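Local coordinates for beta-N-acetylglucosaminidase-like protein Glycoside hydrolase family 20 (PDB 6YHH), which probably removes terminal beta-linked N-acetylglucosamine units from chitin oligosaccharides, as a family 20 beta-N-acetylhexosaminidase (chitobiase) of bacterial chitin degradation, at residues R275-F280 with T539-G544; M150-R155 with T449-L454. All coordinates share one frame; numbering follows the deposited sequence.

Interaction 1. Residues R275-F280 with T539-G544; sequences RNAGIF and TRNKGG
Two loops meet where A277 and G544 touch. One is the long connection between helices 238-243 and 289-302 in the catalytic domain, and the other follows strand 532-534 much later in the chain. Residues 541-544 form a type II beta turn, closed by G544 N on N541 O (2.9 Å), with K542 and G543 at its two corners. The positive phi of G543 suits the second corner. G544 also has a positive phi and presents its backbone to A277. A277 N donates to G544 O (3.1 Å, 152° at the hydrogen), while G544 CA sends a C-H back to A277 O (3.4 Å), giving a two-way contact. A water extends it, donating to A277 O at 2.5 Å and to G543 O at 2.9 Å, so both carbonyls are tied through one molecule.

Side chains mostly fill in. The A277 methyl sits against N541 ND2 (3.7 Å) and the G544 backbone. N541 brings its amide there because CG lies anti to the backbone N (chi1 -175°), and Y547 N holds its OD1. N276 meets the turn with CB, which is 3.4 Å from G544 O, and its own amide oxygen is bonded to Q548.

Two residues on from A277, I279 touches E317, the predicted proton donor, which puts the junction close to the probable active site; the A277 and E317 side chains are about 10 Å apart. The contact is mostly backbone against backbone. In this backbone a CB on G544 would run into A277 O, so the close approach probably needs glycine there.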
ATOM      1  N   ARG A 275      -0.248 -25.872  -6.254  1.00  9.82           N
ATOM      2  CA  ARG A 275       0.294 -24.652  -6.878  1.00 10.32           C
ATOM      3  C   ARG A 275      -0.617 -24.157  -8.011  1.00 10.37           C
ATOM      4  O   ARG A 275      -0.416 -23.002  -8.491  1.00  9.87           O
ATOM      5  CB  ARG A 275       1.711 -24.872  -7.414  1.00 11.09           C
ATOM      6  CG  ARG A 275       2.697 -25.364  -6.354  1.00 10.23           C
ATOM      7  CD  ARG A 275       2.699 -24.454  -5.159  1.00 10.64           C
ATOM      8  NE  ARG A 275       3.706 -24.854  -4.194  1.00 11.37           N
ATOM      9  CZ  ARG A 275       3.855 -24.226  -3.041  1.00 11.68           C
ATOM     10  NH1 ARG A 275       3.084 -23.250  -2.743  1.00 12.15           N
ATOM     11  NH2 ARG A 275       4.754 -24.675  -2.142  1.00 12.40           N
ATOM     12  N   ASN A 276      -1.486 -25.008  -8.495  1.00  9.65           N
ATOM     13  CA  ASN A 276      -2.398 -24.678  -9.616  1.00 10.08           C
ATOM     14  C   ASN A 276      -3.782 -24.383  -9.061  1.00  9.78           C
ATOM     15  O   ASN A 276      -4.066 -24.571  -7.889  1.00 10.11           O
ATOM     16  CB  ASN A 276      -2.532 -25.895 -10.546  1.00 11.10           C
ATOM     17  CG  ASN A 276      -1.275 -26.127 -11.347  1.00 15.32           C
ATOM     18  OD1 ASN A 276      -0.508 -25.243 -11.570  1.00 16.94           O
ATOM     19  ND2 ASN A 276      -1.096 -27.302 -11.795  1.00 19.78           N
ATOM     20  N   ALA A 277      -4.664 -23.876  -9.921  1.00 10.42           N
ATOM     21  CA  ALA A 277      -6.048 -23.725  -9.623  1.00 10.69           C
ATOM     22  C   ALA A 277      -6.829 -24.946 -10.039  1.00 12.44           C
ATOM     23  O   ALA A 277      -6.403 -25.690 -10.954  1.00 11.62           O
ATOM     24  CB  ALA A 277      -6.582 -22.524 -10.393  1.00 11.12           C
ATOM     25  N   GLY A 278      -8.007 -25.108  -9.439  1.00 11.67           N
ATOM     26  CA  GLY A 278      -8.877 -26.220  -9.858  1.00 14.21           C
ATOM     27  C   GLY A 278      -9.564 -26.909  -8.688  1.00 11.41           C
ATOM     28  O   GLY A 278      -9.686 -26.355  -7.630  1.00 10.32           O
ATOM     29  N   ILE A 279     -10.158 -28.040  -9.016  1.00 10.00           N
ATOM     30  CA  ILE A 279     -10.845 -28.893  -8.072  1.00 11.06           C
ATOM     31  C   ILE A 279      -9.985 -30.100  -7.903  1.00 12.17           C
ATOM     32  O   ILE A 279      -9.676 -30.794  -8.926  1.00 14.39           O
ATOM     33  CB  ILE A 279     -12.249 -29.313  -8.567  1.00 11.28           C
ATOM     34  CG1 ILE A 279     -13.095 -28.088  -8.848  1.00 13.10           C
ATOM     35  CG2 ILE A 279     -12.875 -30.179  -7.489  1.00 12.46           C
ATOM     36  CD1 ILE A 279     -14.438 -28.353  -9.533  1.00 14.73           C
ATOM     37  N   PHE A 280      -9.605 -30.433  -6.687  1.00 11.07           N
ATOM     38  CA  PHE A 280      -8.629 -31.475  -6.425  1.00 11.05           C
ATOM     39  C   PHE A 280      -9.231 -32.610  -5.623  1.00 10.76           C
ATOM     40  O   PHE A 280     -10.280 -32.439  -4.923  1.00 12.01           O
ATOM     41  CB  PHE A 280      -7.360 -30.878  -5.779  1.00 10.48           C
ATOM     42  CG  PHE A 280      -6.698 -29.835  -6.691  1.00 11.16           C
ATOM     43  CD1 PHE A 280      -5.870 -30.218  -7.743  1.00 11.51           C
ATOM     44  CD2 PHE A 280      -7.025 -28.515  -6.572  1.00 11.87           C
ATOM     45  CE1 PHE A 280      -5.388 -29.265  -8.654  1.00 11.93           C
ATOM     46  CE2 PHE A 280      -6.510 -27.567  -7.433  1.00 11.89           C
ATOM     47  CZ  PHE A 280      -5.689 -27.935  -8.470  1.00 12.81           C
ATOM     48  N   THR A 539     -11.746 -18.734 -18.390  1.00 10.29           N
ATOM     49  CA  THR A 539     -10.990 -18.719 -19.581  1.00 10.23           C
ATOM     50  C   THR A 539      -9.654 -18.024 -19.534  1.00  9.38           C
ATOM     51  O   THR A 539      -8.840 -18.108 -20.483  1.00 10.51           O
ATOM     52  CB  THR A 539     -11.838 -18.136 -20.736  1.00 10.74           C
ATOM     53  OG1 THR A 539     -12.156 -16.745 -20.495  1.00  9.11           O
ATOM     54  CG2 THR A 539     -13.124 -18.908 -20.868  1.00 11.62           C
ATOM     55  N   ARG A 540      -9.362 -17.268 -18.493  1.00  8.24           N
ATOM     56  CA  ARG A 540      -8.041 -16.682 -18.372  1.00  7.53           C
ATOM     57  C   ARG A 540      -6.969 -17.731 -18.052  1.00  7.96           C
ATOM     58  O   ARG A 540      -5.904 -17.726 -18.678  1.00  7.98           O
ATOM     59  CB  ARG A 540      -7.986 -15.542 -17.327  1.00  7.34           C
ATOM     60  CG  ARG A 540      -6.563 -14.993 -17.080  1.00  7.49           C
ATOM     61  CD  ARG A 540      -6.502 -13.602 -16.437  1.00  7.03           C
ATOM     62  NE  ARG A 540      -5.089 -13.271 -16.280  1.00  7.02           N
ATOM     63  CZ  ARG A 540      -4.560 -12.365 -15.472  1.00  7.12           C
ATOM     64  NH1 ARG A 540      -5.318 -11.547 -14.783  1.00  8.55           N
ATOM     65  NH2 ARG A 540      -3.272 -12.160 -15.427  1.00  7.02           N
ATOM     66  N   ASN A 541      -7.235 -18.554 -17.064  1.00  7.57           N
ATOM     67  CA  ASN A 541      -6.273 -19.599 -16.607  1.00  8.15           C
ATOM     68  C   ASN A 541      -6.853 -20.920 -17.057  1.00  9.07           C
ATOM     69  O   ASN A 541      -7.494 -21.626 -16.253  1.00  9.75           O
ATOM     70  CB  ASN A 541      -6.192 -19.512 -15.126  1.00  8.22           C
ATOM     71  CG  ASN A 541      -5.156 -20.454 -14.540  1.00  8.86           C
ATOM     72  OD1 ASN A 541      -4.391 -21.052 -15.269  1.00  8.33           O
ATOM     73  ND2 ASN A 541      -5.194 -20.654 -13.232  1.00 10.21           N
ATOM     74  N   LYS A 542      -6.678 -21.249 -18.320  0.50  8.59           N
ATOM     75  CA  LYS A 542      -7.390 -22.388 -18.874  0.50  8.81           C
ATOM     76  C   LYS A 542      -6.940 -23.666 -18.205  0.50  9.49           C
ATOM     77  O   LYS A 542      -5.755 -23.964 -18.140  0.50 10.22           O
ATOM     78  CB  LYS A 542      -7.188 -22.468 -20.371  0.50  8.51           C
ATOM     79  CG  LYS A 542      -7.697 -21.225 -21.057  0.50  8.18           C
ATOM     80  CD  LYS A 542      -7.406 -21.195 -22.548  0.50  8.20           C
ATOM     81  CE  LYS A 542      -8.115 -20.028 -23.205  0.50  8.12           C
ATOM     82  NZ  LYS A 542      -7.559 -18.726 -22.816  0.50  7.97           N
ATOM     83  N   GLY A 543      -7.897 -24.432 -17.709  1.00  9.59           N
ATOM     84  CA  GLY A 543      -7.580 -25.678 -17.026  1.00 10.68           C
ATOM     85  C   GLY A 543      -6.928 -25.522 -15.694  1.00 11.09           C
ATOM     86  O   GLY A 543      -6.502 -26.556 -15.074  1.00 10.98           O
ATOM     87  N   GLY A 544      -6.711 -24.273 -15.267  1.00  9.04           N
ATOM     88  CA  GLY A 544      -6.059 -24.059 -13.967  1.00 10.06           C
ATOM     89  C   GLY A 544      -4.566 -24.194 -13.981  1.00 10.09           C
ATOM     90  O   GLY A 544      -3.929 -23.934 -12.950  1.00 11.64           O
TER
HETATM   91  O   HOH W   1      -6.164 -27.678 -12.442  1.00 20.29           O

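Interaction 2. Residues M150-R155 with T449-L454. With TRS (2-amino-2-hydroxymethyl-propane-1,3-diol), chain C.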
ATOM      1  N   MET A 150     -16.290 -12.000   1.068  1.00  7.52           N
ATOM      2  CA  MET A 150     -15.401 -13.106   1.366  1.00  7.99           C
ATOM      3  C   MET A 150     -14.017 -12.795   0.791  1.00  8.48           C
ATOM      4  O   MET A 150     -13.905 -12.504  -0.383  1.00  9.15           O
ATOM      5  CB  MET A 150     -15.885 -14.412   0.815  1.00  8.64           C
ATOM      6  CG  MET A 150     -15.085 -15.574   1.368  1.00  8.97           C
ATOM      7  SD  MET A 150     -15.109 -17.021   0.311  1.00  9.05           S
ATOM      8  CE  MET A 150     -13.950 -16.304  -0.864  1.00  9.20           C
ATOM      9  N   LEU A 151     -12.986 -12.916   1.607  1.00  7.40           N
ATOM     10  CA  LEU A 151     -11.563 -12.817   1.129  1.00  7.67           C
ATOM     11  C   LEU A 151     -10.873 -14.173   1.208  1.00  7.59           C
ATOM     12  O   LEU A 151     -10.879 -14.815   2.282  1.00  7.45           O
ATOM     13  CB  LEU A 151     -10.782 -11.826   1.974  1.00  7.79           C
ATOM     14  CG  LEU A 151      -9.293 -11.555   1.635  1.00  8.71           C
ATOM     15  CD1 LEU A 151      -8.881 -10.104   2.014  1.00  9.18           C
ATOM     16  CD2 LEU A 151      -8.379 -12.538   2.322  1.00  9.33           C
ATOM     17  N   ASP A 152     -10.430 -14.667   0.065  1.00  7.22           N
ATOM     18  CA  ASP A 152      -9.643 -15.954  -0.042  1.00  6.95           C
ATOM     19  C   ASP A 152      -8.205 -15.653   0.271  1.00  7.09           C
ATOM     20  O   ASP A 152      -7.486 -14.973  -0.509  1.00  7.71           O
ATOM     21  CB  ASP A 152      -9.834 -16.488  -1.444  1.00  6.70           C
ATOM     22  CG  ASP A 152      -9.030 -17.701  -1.788  1.00  6.89           C
ATOM     23  OD1 ASP A 152      -8.228 -18.240  -0.952  1.00  6.95           O
ATOM     24  OD2 ASP A 152      -9.153 -18.120  -2.973  1.00  6.82           O
ATOM     25  N   ALA A 153      -7.765 -16.072   1.462  1.00  7.48           N
ATOM     26  CA  ALA A 153      -6.378 -15.854   1.840  1.00  8.74           C
ATOM     27  C   ALA A 153      -5.479 -17.074   1.521  1.00  8.39           C
ATOM     28  O   ALA A 153      -4.270 -17.057   1.768  1.00  7.65           O
ATOM     29  CB  ALA A 153      -6.304 -15.538   3.328  1.00  9.36           C
ATOM     30  N   SER A 154      -6.060 -18.124   0.930  1.00  7.28           N
ATOM     31  CA  SER A 154      -5.308 -19.340   0.647  1.00  7.60           C
ATOM     32  C   SER A 154      -4.612 -19.304  -0.754  1.00  7.73           C
ATOM     33  O   SER A 154      -3.434 -19.619  -0.873  1.00  7.38           O
ATOM     34  CB  SER A 154      -6.232 -20.582   0.742  1.00  8.10           C
ATOM     35  OG  SER A 154      -5.555 -21.762   0.356  1.00  9.30           O
ATOM     36  N   ARG A 155      -5.386 -19.011  -1.798  1.00  7.01           N
ATOM     37  CA  ARG A 155      -4.830 -19.117  -3.136  1.00  7.35           C
ATOM     38  C   ARG A 155      -3.637 -18.136  -3.298  1.00  7.36           C
ATOM     39  O   ARG A 155      -2.540 -18.523  -3.613  1.00  7.77           O
ATOM     40  CB  ARG A 155      -5.910 -18.873  -4.180  1.00  7.17           C
ATOM     41  CG  ARG A 155      -6.784 -20.104  -4.455  1.00  7.08           C
ATOM     42  CD  ARG A 155      -7.338 -20.788  -3.236  1.00  7.38           C
ATOM     43  NE  ARG A 155      -8.202 -21.939  -3.605  1.00  7.36           N
ATOM     44  CZ  ARG A 155      -9.440 -21.836  -4.047  1.00  7.29           C
ATOM     45  NH1 ARG A 155     -10.069 -20.653  -4.115  1.00  7.94           N
ATOM     46  NH2 ARG A 155     -10.058 -22.885  -4.524  1.00  7.44           N
ATOM     47  N   THR A 449     -17.770 -12.758  -3.339  1.00  9.06           N
ATOM     48  CA  THR A 449     -16.699 -13.697  -3.037  1.00  9.63           C
ATOM     49  C   THR A 449     -15.458 -13.415  -3.857  1.00  9.45           C
ATOM     50  O   THR A 449     -15.429 -13.657  -5.050  1.00 10.10           O
ATOM     51  CB  THR A 449     -17.069 -15.169  -3.275  1.00  9.31           C
ATOM     52  OG1 THR A 449     -17.461 -15.370  -4.667  1.00  9.23           O
ATOM     53  CG2 THR A 449     -18.190 -15.603  -2.366  1.00 10.50           C
ATOM     54  N   MET A 450     -14.413 -12.917  -3.218  1.00  7.18           N
ATOM     55  CA  MET A 450     -13.128 -12.696  -3.886  1.00  7.18           C
ATOM     56  C   MET A 450     -12.161 -13.843  -3.714  1.00  7.23           C
ATOM     57  O   MET A 450     -11.303 -13.858  -2.803  1.00  8.05           O
ATOM     58  CB  MET A 450     -12.436 -11.412  -3.464  1.00  7.71           C
ATOM     59  CG  MET A 450     -11.238 -11.094  -4.386  1.00  8.41           C
ATOM     60  SD  MET A 450     -11.708 -10.905  -6.116  1.00  8.99           S
ATOM     61  CE  MET A 450     -10.112 -11.251  -6.872  1.00  9.80           C
ATOM     62  N   TRP A 451     -12.357 -14.849  -4.546  1.00  6.86           N
ATOM     63  CA  TRP A 451     -11.429 -15.955  -4.747  1.00  6.84           C
ATOM     64  C   TRP A 451     -10.114 -15.408  -5.362  1.00  7.32           C
ATOM     65  O   TRP A 451     -10.156 -14.512  -6.204  1.00  7.65           O
ATOM     66  CB  TRP A 451     -12.008 -17.026  -5.582  1.00  7.14           C
ATOM     67  CG  TRP A 451     -13.311 -17.545  -5.082  1.00  7.60           C
ATOM     68  CD1 TRP A 451     -14.553 -17.202  -5.518  1.00  8.69           C
ATOM     69  CD2 TRP A 451     -13.513 -18.318  -3.898  1.00  8.23           C
ATOM     70  NE1 TRP A 451     -15.533 -17.802  -4.727  1.00  8.16           N
ATOM     71  CE2 TRP A 451     -14.907 -18.439  -3.702  1.00  7.82           C
ATOM     72  CE3 TRP A 451     -12.663 -18.886  -2.988  1.00  8.32           C
ATOM     73  CZ2 TRP A 451     -15.451 -19.239  -2.691  1.00  7.83           C
ATOM     74  CZ3 TRP A 451     -13.186 -19.675  -1.990  1.00  8.66           C
ATOM     75  CH2 TRP A 451     -14.545 -19.839  -1.828  1.00  8.60           C
ATOM     76  N   THR A 452      -8.963 -15.912  -4.888  1.00  6.81           N
ATOM     77  CA  THR A 452      -7.672 -15.280  -5.246  1.00  7.00           C
ATOM     78  C   THR A 452      -6.692 -16.095  -6.063  1.00  6.94           C
ATOM     79  O   THR A 452      -5.512 -15.725  -6.118  1.00  6.97           O
ATOM     80  CB  THR A 452      -7.015 -14.684  -4.002  1.00  7.21           C
ATOM     81  OG1 THR A 452      -6.770 -15.703  -3.008  1.00  7.26           O
ATOM     82  CG2 THR A 452      -7.801 -13.581  -3.410  1.00  7.38           C
ATOM     83  N   GLU A 453      -7.180 -17.052  -6.855  1.00  7.17           N
ATOM     84  CA  GLU A 453      -6.310 -17.717  -7.819  1.00  7.26           C
ATOM     85  C   GLU A 453      -5.524 -16.740  -8.657  1.00  7.58           C
ATOM     86  O   GLU A 453      -4.313 -16.972  -8.929  1.00  7.86           O
ATOM     87  CB  GLU A 453      -7.070 -18.582  -8.771  1.00  7.75           C
ATOM     88  CG  GLU A 453      -7.743 -19.825  -8.172  1.00  8.24           C
ATOM     89  CD  GLU A 453      -9.097 -19.687  -7.583  1.00  9.68           C
ATOM     90  OE1 GLU A 453      -9.506 -18.546  -7.217  1.00  9.20           O
ATOM     91  OE2 GLU A 453      -9.789 -20.758  -7.557  1.00 11.24           O
ATOM     92  N   LEU A 454      -6.202 -15.660  -9.127  1.00  7.51           N
ATOM     93  CA  LEU A 454      -5.654 -14.759 -10.064  1.00  7.55           C
ATOM     94  C   LEU A 454      -5.539 -13.305  -9.554  1.00  8.18           C
ATOM     95  O   LEU A 454      -5.612 -12.372 -10.352  1.00  9.24           O
ATOM     96  CB  LEU A 454      -6.458 -14.772 -11.380  1.00  8.02           C
ATOM     97  CG  LEU A 454      -6.650 -16.159 -12.025  1.00  8.15           C
ATOM     98  CD1 LEU A 454      -7.594 -16.136 -13.274  1.00  9.01           C
ATOM     99  CD2 LEU A 454      -5.285 -16.841 -12.350  1.00  9.31           C
TER
HETATM  100  C   TRS C 701     -14.117 -21.876  -6.103  1.00 13.31           C
HETATM  101  C1  TRS C 701     -15.000 -20.720  -6.334  1.00 13.07           C
HETATM  102  C2  TRS C 701     -13.836 -21.907  -4.605  1.00 11.86           C
HETATM  103  C3  TRS C 701     -12.833 -21.711  -6.871  1.00 12.98           C
HETATM  104  N   TRS C 701     -14.754 -23.133  -6.575  1.00 14.43           N
HETATM  105  O1  TRS C 701     -15.436 -20.716  -7.696  1.00 18.45           O
HETATM  106  O2  TRS C 701     -12.860 -22.845  -4.345  1.00 11.86           O
HETATM  107  O3  TRS C 701     -12.221 -20.480  -6.542  1.00 12.58           O
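The W451 ring is layered between M150 and a bound Tris, probably picked up from the crystallisation liquor. With chi3 bent to 76°, M150 CE stands 3.4 Å from the centroid of the six-membered ring on one face, 3° off its normal, SD beside it in a Met-aromatic contact. Tris C1 and C2 cover the opposite face, and D152 OD2 lies at the edge, 3.6 Å from W451 CE3. With an alanine in place of W451, the M150 methyl and Tris would probably both lose the flat surface they rest on.

The R155 guanidinium has E453 OE2 over one face, 3.5 Å from NH1, charges only. R155 NH1 makes a salt bridge and hydrogen bond to D152 OD2 (2.9 Å), in the guanidinium plane but from above the carboxylate; T452 N reaches the same oxygen from the opposite face. NH2 bonds Tris O2, E453 OE2 accepts from Tris O3 (2.6 Å), and Q186 holds NE, consistent with a sugar-binding pocket.

Behind it M450 N bonds M150 O and D152 N bonds M450 O, joining parallel strands 146-152 and 443-450, which close the TIM barrel. Strand 177-184 flanks the former, and helix 460-464 covers L151 and M450.

Interaction 2 is buried at the ends of two barrel strands, about 10 Å from the spatial centre of the chain, against about 21 Å for interaction 1, which is partly buried and joins two loops. They share no residues but touch directly: A277 CB packs on E453 CG (3.7 Å), and N541 ND2 lies 3.9 Å from L454 CD2. The loop pair thus leans on the segment that carries E453. Y538, just before 539-544, bonds the same Tris that R155 and E453 hydrogen-bond and W451 packs against. Their chemistry differs accordingly: in 275-280 with 539-544, glycine backbone, one methyl and a water; in 150-155 with 449-454, strand pairing, charges and a tryptophan ring packed against a methionine.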